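PDB 4D9I: diaminopropionate ammonia-lyase from Escherichia coli, which catalyses the pyridoxal phosphate-dependent alpha,beta-elimination of both the L- and D-isomers of 2,3-diaminopropionate, giving pyruvate and ammonia. Local coordinates for residues Phe4-Asp9 against Leu347-Tyr352; Thr45-Leu50 against Glu215-Met220; Leu50-Asn55 against Gly329-Ile334; Asp314-Leu319 against Gly340-Gly345. One frame throughout, in Å; residues are numbered along the deposited sequence.

Interaction 1: residues Phe4-Asp9 against Leu347-Tyr352; sequences FSLKID and LAAVHY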
loop_
_atom_site.group_PDB
_atom_site.type_symbol
_atom_site.label_atom_id
_atom_site.label_comp_id
_atom_site.label_asym_id
_atom_site.label_seq_id
_atom_site.Cartn_x
_atom_site.Cartn_y
_atom_site.Cartn_z
ATOM N N PHE B 4 17.187 9.598 -2.161
ATOM C CA PHE B 4 18.003 8.418 -1.864
ATOM C C PHE B 4 18.628 7.851 -3.135
ATOM O O PHE B 4 18.094 8.050 -4.226
ATOM C CB PHE B 4 17.176 7.350 -1.131
ATOM C CG PHE B 4 15.931 6.894 -1.875
ATOM C CD1 PHE B 4 15.984 5.814 -2.762
ATOM C CD2 PHE B 4 14.702 7.501 -1.646
ATOM C CE1 PHE B 4 14.841 5.371 -3.427
ATOM C CE2 PHE B 4 13.551 7.059 -2.300
ATOM C CZ PHE B 4 13.625 5.994 -3.199
ATOM N N SER B 5 19.751 7.142 -2.978
ATOM C CA SER B 5 20.487 6.609 -4.110
ATOM C C SER B 5 20.499 5.090 -4.098
ATOM O O SER B 5 21.257 4.470 -3.359
ATOM C CB SER B 5 21.920 7.145 -4.130
ATOM O OG SER B 5 21.933 8.554 -4.267
ATOM N N LEU B 6 19.651 4.495 -4.922
ATOM C CA LEU B 6 19.674 3.050 -5.129
ATOM C C LEU B 6 20.482 2.784 -6.374
ATOM O O LEU B 6 20.387 3.524 -7.363
ATOM C CB LEU B 6 18.265 2.464 -5.244
ATOM C CG LEU B 6 17.388 2.646 -3.987
ATOM C CD1 LEU B 6 16.026 2.013 -4.208
ATOM C CD2 LEU B 6 18.045 2.049 -2.746
ATOM N N LYS B 7 21.290 1.734 -6.309
ATOM C CA LYS B 7 22.147 1.371 -7.417
ATOM C C LYS B 7 21.289 1.120 -8.661
ATOM O O LYS B 7 20.469 0.205 -8.680
ATOM C CB LYS B 7 22.976 0.141 -7.047
ATOM C CG LYS B 7 23.860 -0.368 -8.168
ATOM C CD LYS B 7 24.238 -1.821 -7.929
ATOM C CE LYS B 7 25.108 -2.324 -9.062
ATOM N NZ LYS B 7 25.872 -3.563 -8.720
ATOM N N ILE B 8 21.434 1.980 -9.673
ATOM C CA ILE B 8 20.829 1.734 -10.991
ATOM C C ILE B 8 21.879 1.950 -12.074
ATOM O O ILE B 8 22.082 3.083 -12.532
ATOM C CB ILE B 8 19.662 2.689 -11.330
ATOM C CG1 ILE B 8 18.600 2.731 -10.237
ATOM C CG2 ILE B 8 19.016 2.279 -12.654
ATOM C CD1 ILE B 8 17.836 4.042 -10.254
ATOM N N ASP B 9 22.551 0.885 -12.481
ATOM C CA ASP B 9 23.541 0.997 -13.540
ATOM C C ASP B 9 22.853 0.798 -14.879
ATOM O O ASP B 9 22.152 -0.201 -15.073
ATOM C CB ASP B 9 24.657 -0.034 -13.346
ATOM C CG ASP B 9 25.535 0.275 -12.135
ATOM O OD1 ASP B 9 25.673 1.450 -11.773
ATOM O OD2 ASP B 9 26.102 -0.668 -11.548
ATOM N N LEU B 347 11.668 3.043 -12.216
ATOM C CA LEU B 347 11.136 4.390 -12.437
ATOM C C LEU B 347 11.047 5.157 -11.126
ATOM O O LEU B 347 11.347 6.358 -11.068
ATOM C CB LEU B 347 9.756 4.341 -13.101
ATOM C CG LEU B 347 9.644 3.693 -14.482
ATOM C CD1 LEU B 347 8.217 3.818 -15.005
ATOM C CD2 LEU B 347 10.603 4.371 -15.431
ATOM N N ALA B 348 10.636 4.469 -10.069
ATOM C CA ALA B 348 10.502 5.108 -8.759
ATOM C C ALA B 348 11.891 5.467 -8.195
ATOM O O ALA B 348 12.058 6.546 -7.613
ATOM C CB ALA B 348 9.754 4.194 -7.797
ATOM N N ALA B 349 12.875 4.572 -8.383
ATOM C CA ALA B 349 14.240 4.813 -7.910
ATOM C C ALA B 349 14.861 6.009 -8.623
ATOM O O ALA B 349 15.626 6.774 -8.029
ATOM C CB ALA B 349 15.110 3.574 -8.116
ATOM N N VAL B 350 14.561 6.132 -9.910
ATOM C CA VAL B 350 15.041 7.253 -10.719
ATOM C C VAL B 350 14.424 8.543 -10.171
ATOM O O VAL B 350 15.115 9.538 -9.983
ATOM C CB VAL B 350 14.654 7.074 -12.202
ATOM C CG1 VAL B 350 14.746 8.404 -12.958
ATOM C CG2 VAL B 350 15.516 5.993 -12.871
ATOM N N HIS B 351 13.118 8.504 -9.922
ATOM C CA HIS B 351 12.407 9.689 -9.479
ATOM C C HIS B 351 13.014 10.293 -8.233
ATOM O O HIS B 351 13.198 11.490 -8.158
ATOM C CB HIS B 351 10.935 9.388 -9.248
ATOM C CG HIS B 351 10.195 10.537 -8.622
ATOM N ND1 HIS B 351 9.951 11.681 -9.285
ATOM C CD2 HIS B 351 9.670 10.699 -7.344
ATOM C CE1 HIS B 351 9.315 12.550 -8.463
ATOM N NE2 HIS B 351 9.131 11.945 -7.281
ATOM N N TYR B 352 13.351 9.455 -7.257
ATOM C CA TYR B 352 13.851 9.958 -5.981
ATOM C C TYR B 352 15.370 10.148 -5.898
ATOM O O TYR B 352 15.874 10.707 -4.922
ATOM C CB TYR B 352 13.362 9.054 -4.853
ATOM C CG TYR B 352 11.873 9.160 -4.588
ATOM C CD1 TYR B 352 11.342 10.304 -3.974
ATOM C CD2 TYR B 352 10.994 8.121 -4.930
ATOM C CE1 TYR B 352 9.990 10.416 -3.701
ATOM C CE2 TYR B 352 9.614 8.227 -4.661
ATOM C CZ TYR B 352 9.130 9.380 -4.043
ATOM O OH TYR B 352 7.788 9.530 -3.756
HETATM O O HOH W 1 17.457 6.070 -6.109
#
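Phe4 meets Tyr352 through both backbone and ring. The backbone N of Phe4 donates to Tyr352 O at 3.3 Å. The bond is rather long, and the donor stands above the carbonyl plane, 47° out of it, not on a lone pair. The ring of Phe4 reaches back to the helix because CG sits between the backbone N and the carbonyl carbon (chi1 57°). Its CE2 and CZ atoms come obliquely against CB and CG of Tyr352, with CE2 3.2 Å from Tyr352 CB. The two ring planes are nearly parallel, but they are slid so far apart that they barely overlap. Cutting the ring back to an alanine at this position is likely to open a gap beside Tyr352 and leave its CB and ring without this apolar cover. A water then joins the segments. It donates to Phe4 O and to Ala349 O and accepts from Leu6 N, so three backbone groups share it. Leu6 adds a looser touch, CD1 to Ala349 CB at 4.3 Å. Ile8 ends the contact more tightly. Its CD1 lies 3.5 Å from Ala349 CB, closer than usual for two carbons, and 4.0 Å from Val350 CG2. In the second subunit, Glu391 packs on Phe4 and Trp390 on Tyr352. Ile8 belongs to strand 8-12, an outermost strand of the mixed sheet. The contact is thus a helix packed against an edge strand and its N-terminal lead-in, in the layered alpha/beta architecture of a fold type II PLP enzyme.

Interaction 2: residues Thr45-Leu50 against Glu215-Met220; sequences TPLCAL and EQMREM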
loop_
_atom_site.group_PDB
_atom_site.type_symbol
_atom_site.label_atom_id
_atom_site.label_comp_id
_atom_site.label_asym_id
_atom_site.label_seq_id
_atom_site.Cartn_x
_atom_site.Cartn_y
_atom_site.Cartn_z
ATOM N N THR B 45 -5.712 -9.610 -19.367
ATOM C CA THR B 45 -5.376 -9.053 -18.062
ATOM C C THR B 45 -5.382 -7.517 -18.149
ATOM O O THR B 45 -5.114 -6.952 -19.211
ATOM C CB THR B 45 -3.975 -9.517 -17.614
ATOM O OG1 THR B 45 -3.019 -9.177 -18.623
ATOM C CG2 THR B 45 -3.926 -11.023 -17.353
ATOM N N PRO B 46 -5.689 -6.822 -17.038
ATOM C CA PRO B 46 -5.806 -5.380 -17.216
ATOM C C PRO B 46 -4.496 -4.698 -17.563
ATOM O O PRO B 46 -3.410 -5.149 -17.160
ATOM C CB PRO B 46 -6.321 -4.872 -15.847
ATOM C CG PRO B 46 -6.910 -6.086 -15.167
ATOM C CD PRO B 46 -6.144 -7.271 -15.711
ATOM N N LEU B 47 -4.624 -3.606 -18.308
ATOM C CA LEU B 47 -3.523 -2.695 -18.515
ATOM C C LEU B 47 -3.863 -1.416 -17.759
ATOM O O LEU B 47 -4.697 -0.632 -18.210
ATOM C CB LEU B 47 -3.354 -2.384 -20.002
ATOM C CG LEU B 47 -2.135 -1.521 -20.350
ATOM C CD1 LEU B 47 -0.863 -2.285 -19.993
ATOM C CD2 LEU B 47 -2.119 -1.166 -21.825
ATOM N N CYS B 48 -3.221 -1.207 -16.619
ATOM C CA CYS B 48 -3.654 -0.138 -15.712
ATOM C C CYS B 48 -2.917 1.160 -16.024
ATOM O O CYS B 48 -1.700 1.151 -16.219
ATOM C CB CYS B 48 -3.427 -0.548 -14.257
ATOM S SG CYS B 48 -4.073 -2.180 -13.820
ATOM N N ALA B 49 -3.648 2.267 -16.073
ATOM C CA ALA B 49 -3.041 3.550 -16.331
ATOM C C ALA B 49 -2.689 4.225 -15.005
ATOM O O ALA B 49 -3.571 4.626 -14.251
ATOM C CB ALA B 49 -3.967 4.428 -17.173
ATOM N N LEU B 50 -1.401 4.343 -14.714
ATOM C CA LEU B 50 -1.021 4.985 -13.475
ATOM C C LEU B 50 -0.771 6.464 -13.790
ATOM O O LEU B 50 0.354 6.922 -13.768
ATOM C CB LEU B 50 0.189 4.291 -12.822
ATOM C CG LEU B 50 0.079 2.782 -12.574
ATOM C CD1 LEU B 50 1.358 2.281 -11.909
ATOM C CD2 LEU B 50 -1.135 2.388 -11.719
ATOM N N GLU B 215 -3.308 -4.181 -28.306
ATOM C CA GLU B 215 -4.742 -3.985 -28.507
ATOM C C GLU B 215 -5.271 -3.004 -27.463
ATOM O O GLU B 215 -6.034 -2.112 -27.785
ATOM C CB GLU B 215 -5.494 -5.314 -28.389
ATOM C CG GLU B 215 -6.982 -5.199 -28.694
ATOM C CD GLU B 215 -7.763 -6.482 -28.414
ATOM O OE1 GLU B 215 -7.194 -7.444 -27.865
ATOM O OE2 GLU B 215 -8.972 -6.529 -28.738
ATOM N N GLN B 216 -4.879 -3.188 -26.205
ATOM C CA GLN B 216 -5.353 -2.295 -25.148
ATOM C C GLN B 216 -4.841 -0.863 -25.334
ATOM O O GLN B 216 -5.603 0.087 -25.168
ATOM C CB GLN B 216 -4.995 -2.833 -23.769
ATOM C CG GLN B 216 -5.843 -4.013 -23.336
ATOM C CD GLN B 216 -5.169 -4.825 -22.267
ATOM O OE1 GLN B 216 -3.981 -5.116 -22.364
ATOM N NE2 GLN B 216 -5.910 -5.174 -21.231
ATOM N N MET B 217 -3.561 -0.711 -25.675
ATOM C CA MET B 217 -2.988 0.611 -25.942
ATOM C C MET B 217 -3.670 1.293 -27.127
ATOM O O MET B 217 -3.968 2.490 -27.071
ATOM C CB MET B 217 -1.466 0.547 -26.110
ATOM C CG MET B 217 -0.711 0.414 -24.786
ATOM S SD MET B 217 1.101 0.304 -24.872
ATOM C CE MET B 217 1.382 -1.190 -25.812
ATOM N N ARG B 218 -3.953 0.530 -28.175
ATOM C CA ARG B 218 -4.691 1.063 -29.321
ATOM C C ARG B 218 -6.099 1.535 -28.938
ATOM O O ARG B 218 -6.540 2.574 -29.402
ATOM C CB ARG B 218 -4.734 0.047 -30.466
ATOM C CG ARG B 218 -3.442 -0.039 -31.261
ATOM C CD ARG B 218 -3.504 -1.182 -32.272
ATOM N NE ARG B 218 -2.254 -1.334 -33.015
ATOM C CZ ARG B 218 -1.824 -2.478 -33.554
ATOM N NH1 ARG B 218 -2.510 -3.611 -33.421
ATOM N NH2 ARG B 218 -0.668 -2.501 -34.192
ATOM N N GLU B 219 -6.791 0.784 -28.078
ATOM C CA GLU B 219 -8.112 1.219 -27.593
ATOM C C GLU B 219 -8.010 2.521 -26.782
ATOM O O GLU B 219 -8.915 3.359 -26.818
ATOM C CB GLU B 219 -8.790 0.120 -26.761
ATOM C CG GLU B 219 -10.173 0.505 -26.226
ATOM C CD GLU B 219 -10.857 -0.617 -25.457
ATOM O OE1 GLU B 219 -10.187 -1.282 -24.631
ATOM O OE2 GLU B 219 -12.071 -0.839 -25.675
ATOM N N MET B 220 -6.903 2.675 -26.051
ATOM C CA MET B 220 -6.627 3.904 -25.288
ATOM C C MET B 220 -6.159 5.040 -26.191
ATOM O O MET B 220 -6.112 6.172 -25.756
ATOM C CB MET B 220 -5.538 3.675 -24.246
ATOM C CG MET B 220 -5.918 2.748 -23.112
ATOM S SD MET B 220 -4.453 2.479 -22.111
ATOM C CE MET B 220 -5.098 1.308 -20.919
#
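Gln216 donates from NE2 to the backbone O of Thr45 at 2.8 Å, in a nearly straight bond. The acceptor lies almost in the amide plane of Gln216, while the donor is tilted 26° from the carbonyl plane of Thr45. Leu47 is the apolar centre. Its CB packs beside the amide, 3.7 Å from Gln216 OE1. Its CD2 touches Met217 CG at 3.6 Å. With CG anti to the backbone N (chi1 -175°), the branched end of Leu47 reaches the helix between Gln216, Met217 and Met220. The chain of Met220 is extended, and its CE methyl comes 3.4 Å from Leu47 O. This is strand-on-helix packing within the alpha/beta fold. Strand 47-49, at one edge of the mixed sheet, runs at 38° to the helical segment, and their axes approach to 9.9 Å. Further out, Lys65 on the neighbouring strand 61-66 bonds through NZ to both Thr45 O and Gln216 OE1. It therefore ties down the other end of the amide and is likely to fix its flip. A leucine in place of Gln216 would probably leave Thr45 O without one of its donors and deprive Lys65 of an acceptor. Leu372 of strand 370-375 backs both Leu47 and Met217.

Interaction 3: residues Leu50-Asn55 against Gly329-Ile334; sequences LDDLAN and GNDPRI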
loop_
_atom_site.group_PDB
_atom_site.type_symbol
_atom_site.label_atom_id
_atom_site.label_comp_id
_atom_site.label_asym_id
_atom_site.label_seq_id
_atom_site.Cartn_x
_atom_site.Cartn_y
_atom_site.Cartn_z
ATOM N N LEU B 50 -1.401 4.343 -14.714
ATOM C CA LEU B 50 -1.021 4.985 -13.475
ATOM C C LEU B 50 -0.771 6.464 -13.790
ATOM O O LEU B 50 0.354 6.922 -13.768
ATOM C CB LEU B 50 0.189 4.291 -12.822
ATOM C CG LEU B 50 0.079 2.782 -12.574
ATOM C CD1 LEU B 50 1.358 2.281 -11.909
ATOM C CD2 LEU B 50 -1.135 2.388 -11.719
ATOM N N ASP B 51 -1.846 7.177 -14.118
ATOM C CA ASP B 51 -1.769 8.589 -14.538
ATOM C C ASP B 51 -1.142 9.519 -13.497
ATOM O O ASP B 51 -0.324 10.398 -13.834
ATOM C CB ASP B 51 -3.151 9.136 -14.913
ATOM C CG ASP B 51 -3.692 8.568 -16.226
ATOM O OD1 ASP B 51 -3.002 7.814 -16.968
ATOM O OD2 ASP B 51 -4.849 8.899 -16.534
ATOM N N ASP B 52 -1.568 9.380 -12.244
ATOM C CA ASP B 52 -1.092 10.296 -11.219
ATOM C C ASP B 52 0.383 10.038 -10.901
ATOM O O ASP B 52 1.155 10.994 -10.688
ATOM C CB ASP B 52 -1.987 10.252 -9.968
ATOM C CG ASP B 52 -3.366 10.814 -10.243
ATOM O OD1 ASP B 52 -3.461 11.703 -11.101
ATOM O OD2 ASP B 52 -4.360 10.379 -9.639
ATOM N N LEU B 53 0.787 8.769 -10.939
ATOM C CA LEU B 53 2.207 8.417 -10.775
ATOM C C LEU B 53 3.036 8.947 -11.964
ATOM O O LEU B 53 4.182 9.425 -11.790
ATOM C CB LEU B 53 2.395 6.886 -10.586
ATOM C CG LEU B 53 3.772 6.418 -10.067
ATOM C CD1 LEU B 53 3.905 6.724 -8.568
ATOM C CD2 LEU B 53 4.064 4.944 -10.340
ATOM N N ALA B 54 2.452 8.892 -13.169
ATOM C CA ALA B 54 3.140 9.409 -14.350
ATOM C C ALA B 54 3.370 10.926 -14.235
ATOM O O ALA B 54 4.454 11.426 -14.549
ATOM C CB ALA B 54 2.366 9.066 -15.619
ATOM N N ASN B 55 2.356 11.650 -13.763
ATOM C CA ASN B 55 2.497 13.085 -13.484
ATOM C C ASN B 55 3.602 13.360 -12.441
ATOM O O ASN B 55 4.491 14.176 -12.673
ATOM C CB ASN B 55 1.150 13.647 -13.033
ATOM C CG ASN B 55 1.198 15.129 -12.721
ATOM O OD1 ASN B 55 1.576 15.940 -13.552
ATOM N ND2 ASN B 55 0.792 15.493 -11.513
ATOM N N GLY B 329 -2.178 9.306 -5.731
ATOM C CA GLY B 329 -3.350 10.025 -6.239
ATOM C C GLY B 329 -4.546 9.089 -6.311
ATOM O O GLY B 329 -4.872 8.396 -5.337
ATOM N N ASN B 330 -5.203 9.054 -7.464
ATOM C CA ASN B 330 -6.373 8.188 -7.645
ATOM C C ASN B 330 -6.075 6.940 -8.482
ATOM O O ASN B 330 -6.993 6.264 -8.932
ATOM C CB ASN B 330 -7.529 8.997 -8.268
ATOM C CG ASN B 330 -7.999 10.120 -7.367
ATOM O OD1 ASN B 330 -8.261 11.254 -7.817
ATOM N ND2 ASN B 330 -8.107 9.827 -6.087
ATOM N N ASP B 331 -4.797 6.629 -8.661
ATOM C CA ASP B 331 -4.383 5.531 -9.545
ATOM C C ASP B 331 -4.932 4.197 -9.046
ATOM O O ASP B 331 -5.138 4.033 -7.831
ATOM C CB ASP B 331 -2.865 5.438 -9.617
ATOM C CG ASP B 331 -2.246 6.491 -10.529
ATOM O OD1 ASP B 331 -2.981 7.214 -11.216
ATOM O OD2 ASP B 331 -1.008 6.603 -10.552
ATOM N N PRO B 332 -5.163 3.231 -9.963
ATOM C CA PRO B 332 -5.561 1.887 -9.492
ATOM C C PRO B 332 -4.398 1.180 -8.776
ATOM O O PRO B 332 -3.233 1.436 -9.090
ATOM C CB PRO B 332 -5.907 1.141 -10.805
ATOM C CG PRO B 332 -5.049 1.824 -11.832
ATOM C CD PRO B 332 -5.051 3.285 -11.434
ATOM N N ARG B 333 -4.737 0.309 -7.821
ATOM C CA ARG B 333 -3.780 -0.438 -7.010
ATOM C C ARG B 333 -3.462 -1.779 -7.685
ATOM O O ARG B 333 -4.354 -2.379 -8.257
ATOM C CB ARG B 333 -4.424 -0.710 -5.647
ATOM C CG ARG B 333 -3.650 -1.650 -4.735
ATOM C CD ARG B 333 -4.089 -1.425 -3.297
ATOM N NE ARG B 333 -3.751 -2.559 -2.441
ATOM C CZ ARG B 333 -4.637 -3.487 -2.089
ATOM N NH1 ARG B 333 -5.906 -3.360 -2.474
ATOM N NH2 ARG B 333 -4.302 -4.489 -1.294
ATOM N N ILE B 334 -2.211 -2.238 -7.587
ATOM C CA ILE B 334 -1.747 -3.468 -8.243
ATOM C C ILE B 334 -0.930 -4.291 -7.236
ATOM O O ILE B 334 -0.040 -3.764 -6.553
ATOM C CB ILE B 334 -0.885 -3.144 -9.504
ATOM C CG1 ILE B 334 -1.732 -2.418 -10.577
ATOM C CG2 ILE B 334 -0.225 -4.401 -10.046
ATOM C CD1 ILE B 334 -0.944 -1.792 -11.722
#
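Leu50 and Asp331 bring their backbones to 5.2 Å between CA atoms, where the irregular segment 329-334 passes the first turn of helix 51-57. Leu50 is the N-cap residue and has no side-chain acceptor to offer. Asp331 supplies one from a distant part of the chain. Its carboxylate faces the open end of the helix and takes two backbone N-H groups. OD1 accepts from Asp52 N at 2.8 Å through its syn lone pair. OD2 accepts from Leu53 N at 2.8 Å, also on the syn side but 22° out of the carboxylate plane. Two bonds to different oxygens hold the group against rotation. The helix end would probably stabilise its negative charge. Asp52 answers in the other direction. Its OD2 accepts from Asn330 N at 2.7 Å, a nearly straight bond (171°) on the anti lone pair. The two carboxylates lie 11° from parallel, with Asp52 OD2 3.8 Å from Asp331 OD1, so their like charges are close. Gly329 passes beside Asp52 with positive phi, and a CB there would clash with OD2. On the apolar side, Leu50 CD2 lies 3.5 Å from Pro332 O and 4.2 Å from Ile334 CD1. Leu324 of helix 315-325 and Val64 of strand 61-66 pack on both Leu50 and Ile334. Cys48 of strand 47-49 touches Pro332 and Ile334, while Trp390 of the second subunit lies against Leu53.

Interaction 4: residues Asp314-Leu319 against Gly340-Gly345; sequences DSVAAL and GAVGLG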
loop_
_atom_site.group_PDB
_atom_site.type_symbol
_atom_site.label_atom_id
_atom_site.label_comp_id
_atom_site.label_asym_id
_atom_site.label_seq_id
_atom_site.Cartn_x
_atom_site.Cartn_y
_atom_site.Cartn_z
ATOM N N ASP B 314 18.790 -4.963 -5.264
ATOM C CA ASP B 314 17.630 -5.756 -4.832
ATOM C C ASP B 314 16.440 -4.913 -4.360
ATOM O O ASP B 314 15.298 -5.168 -4.750
ATOM C CB ASP B 314 18.032 -6.698 -3.694
ATOM C CG ASP B 314 18.477 -8.062 -4.182
ATOM O OD1 ASP B 314 19.048 -8.831 -3.367
ATOM O OD2 ASP B 314 18.258 -8.381 -5.375
ATOM N N SER B 315 16.722 -3.913 -3.522
ATOM C CA SER B 315 15.702 -3.051 -2.919
ATOM C C SER B 315 14.880 -2.185 -3.899
ATOM O O SER B 315 13.825 -1.642 -3.533
ATOM C CB SER B 315 16.349 -2.163 -1.846
ATOM O OG SER B 315 17.300 -1.287 -2.420
ATOM N N VAL B 316 15.338 -2.086 -5.146
ATOM C CA VAL B 316 14.570 -1.426 -6.199
ATOM C C VAL B 316 13.221 -2.132 -6.403
ATOM O O VAL B 316 12.186 -1.470 -6.563
ATOM C CB VAL B 316 15.371 -1.386 -7.529
ATOM C CG1 VAL B 316 14.491 -0.943 -8.693
ATOM C CG2 VAL B 316 16.566 -0.453 -7.400
ATOM N N ALA B 317 13.253 -3.470 -6.380
ATOM C CA ALA B 317 12.071 -4.306 -6.560
ATOM C C ALA B 317 11.112 -4.104 -5.395
ATOM O O ALA B 317 9.928 -3.875 -5.609
ATOM C CB ALA B 317 12.474 -5.786 -6.710
ATOM N N ALA B 318 11.647 -4.131 -4.173
ATOM C CA ALA B 318 10.859 -3.839 -2.965
ATOM C C ALA B 318 10.118 -2.493 -3.067
ATOM O O ALA B 318 8.931 -2.428 -2.788
ATOM C CB ALA B 318 11.733 -3.885 -1.728
ATOM N N LEU B 319 10.826 -1.436 -3.464
ATOM C CA LEU B 319 10.233 -0.113 -3.679
ATOM C C LEU B 319 9.074 -0.184 -4.694
ATOM O O LEU B 319 7.999 0.327 -4.446
ATOM C CB LEU B 319 11.311 0.853 -4.166
ATOM C CG LEU B 319 10.905 2.275 -4.596
ATOM C CD1 LEU B 319 10.299 3.015 -3.408
ATOM C CD2 LEU B 319 12.140 3.015 -5.107
ATOM N N GLY B 340 7.846 -9.221 -10.137
ATOM C CA GLY B 340 6.818 -8.532 -10.898
ATOM C C GLY B 340 6.985 -7.021 -10.919
ATOM O O GLY B 340 6.609 -6.376 -11.890
ATOM N N ALA B 341 7.558 -6.472 -9.844
ATOM C CA ALA B 341 7.516 -5.035 -9.589
ATOM C C ALA B 341 8.774 -4.242 -9.959
ATOM O O ALA B 341 8.756 -3.015 -9.917
ATOM C CB ALA B 341 7.140 -4.776 -8.125
ATOM N N VAL B 342 9.833 -4.933 -10.369
ATOM C CA VAL B 342 11.159 -4.331 -10.474
ATOM C C VAL B 342 11.273 -3.292 -11.591
ATOM O O VAL B 342 12.024 -2.335 -11.446
ATOM C CB VAL B 342 12.290 -5.397 -10.558
ATOM C CG1 VAL B 342 12.323 -6.084 -11.920
ATOM C CG2 VAL B 342 13.642 -4.782 -10.238
ATOM N N GLY B 343 10.549 -3.487 -12.693
ATOM C CA GLY B 343 10.531 -2.501 -13.772
ATOM C C GLY B 343 9.970 -1.192 -13.237
ATOM O O GLY B 343 10.593 -0.120 -13.375
ATOM N N LEU B 344 8.796 -1.264 -12.619
ATOM C CA LEU B 344 8.202 -0.088 -11.963
ATOM C C LEU B 344 9.109 0.470 -10.866
ATOM O O LEU B 344 9.236 1.698 -10.694
ATOM C CB LEU B 344 6.811 -0.418 -11.389
ATOM C CG LEU B 344 5.911 0.728 -10.919
ATOM C CD1 LEU B 344 6.341 1.249 -9.552
ATOM C CD2 LEU B 344 5.836 1.863 -11.944
ATOM N N GLY B 345 9.768 -0.417 -10.140
ATOM C CA GLY B 345 10.715 0.027 -9.133
ATOM C C GLY B 345 11.789 0.926 -9.697
ATOM O O GLY B 345 12.174 1.895 -9.049
#
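Val316 and Gly345 make the shortest atomic contact of a helix-helix crossing in the alpha/beta fold. The two helical segments lie almost at right angles (89°), with their axes only 7.0 Å apart. The small Gly345 and Ala317 are consistent with so near an approach. Gly345 CA comes 3.3 Å from Val316 O in a CA-H...O contact. A CB at this glycine would clash with that same oxygen, so the missing side chain permits the close fit. Val316 also presses CG1 against the glycine backbone, 3.4 Å from Gly345 C. CG1 gets there by standing anti to the backbone N (chi1 169°), which turns it to the carbonyl end of Gly345. The packing slackens around this point. Ala341 CB stays 3.9 Å from Ala317 O, and Leu319 CD2 only grazes Gly345 O at 4.1 Å. This looser side is not a solvent side, since every touching residue is buried. Met321 and Leu324, further along helix 315-325, cover Ala341. Val258 of strand 254-260 packs on Val342, which places the crossing against the mixed sheet. Val342 lies beside Ala317 and Val316, and Ala317 CB meets its CG2 at 3.8 Å.

From the N terminus, segment 4-9 pairs with 347-352, and interaction 1 closes the longest loop, with the other three nested inside it. It ties one edge of the mixed sheet to the C-terminal part of helix 338-352. Interaction 2 starts at the other edge strand, 47-49, and closes at helix 208-220. Interaction 3 follows directly, sharing Leu50, and crosses interaction 2 because its partner lies beyond 215-220. Interaction 4 closes a short loop between helices 315-325 and 338-352. It crosses interaction 3, follows interaction 2 in series, and touches interaction 1 where Leu319 meets Phe4 and Ala348. Leu53 and Leu344 join interactions 3 and 4.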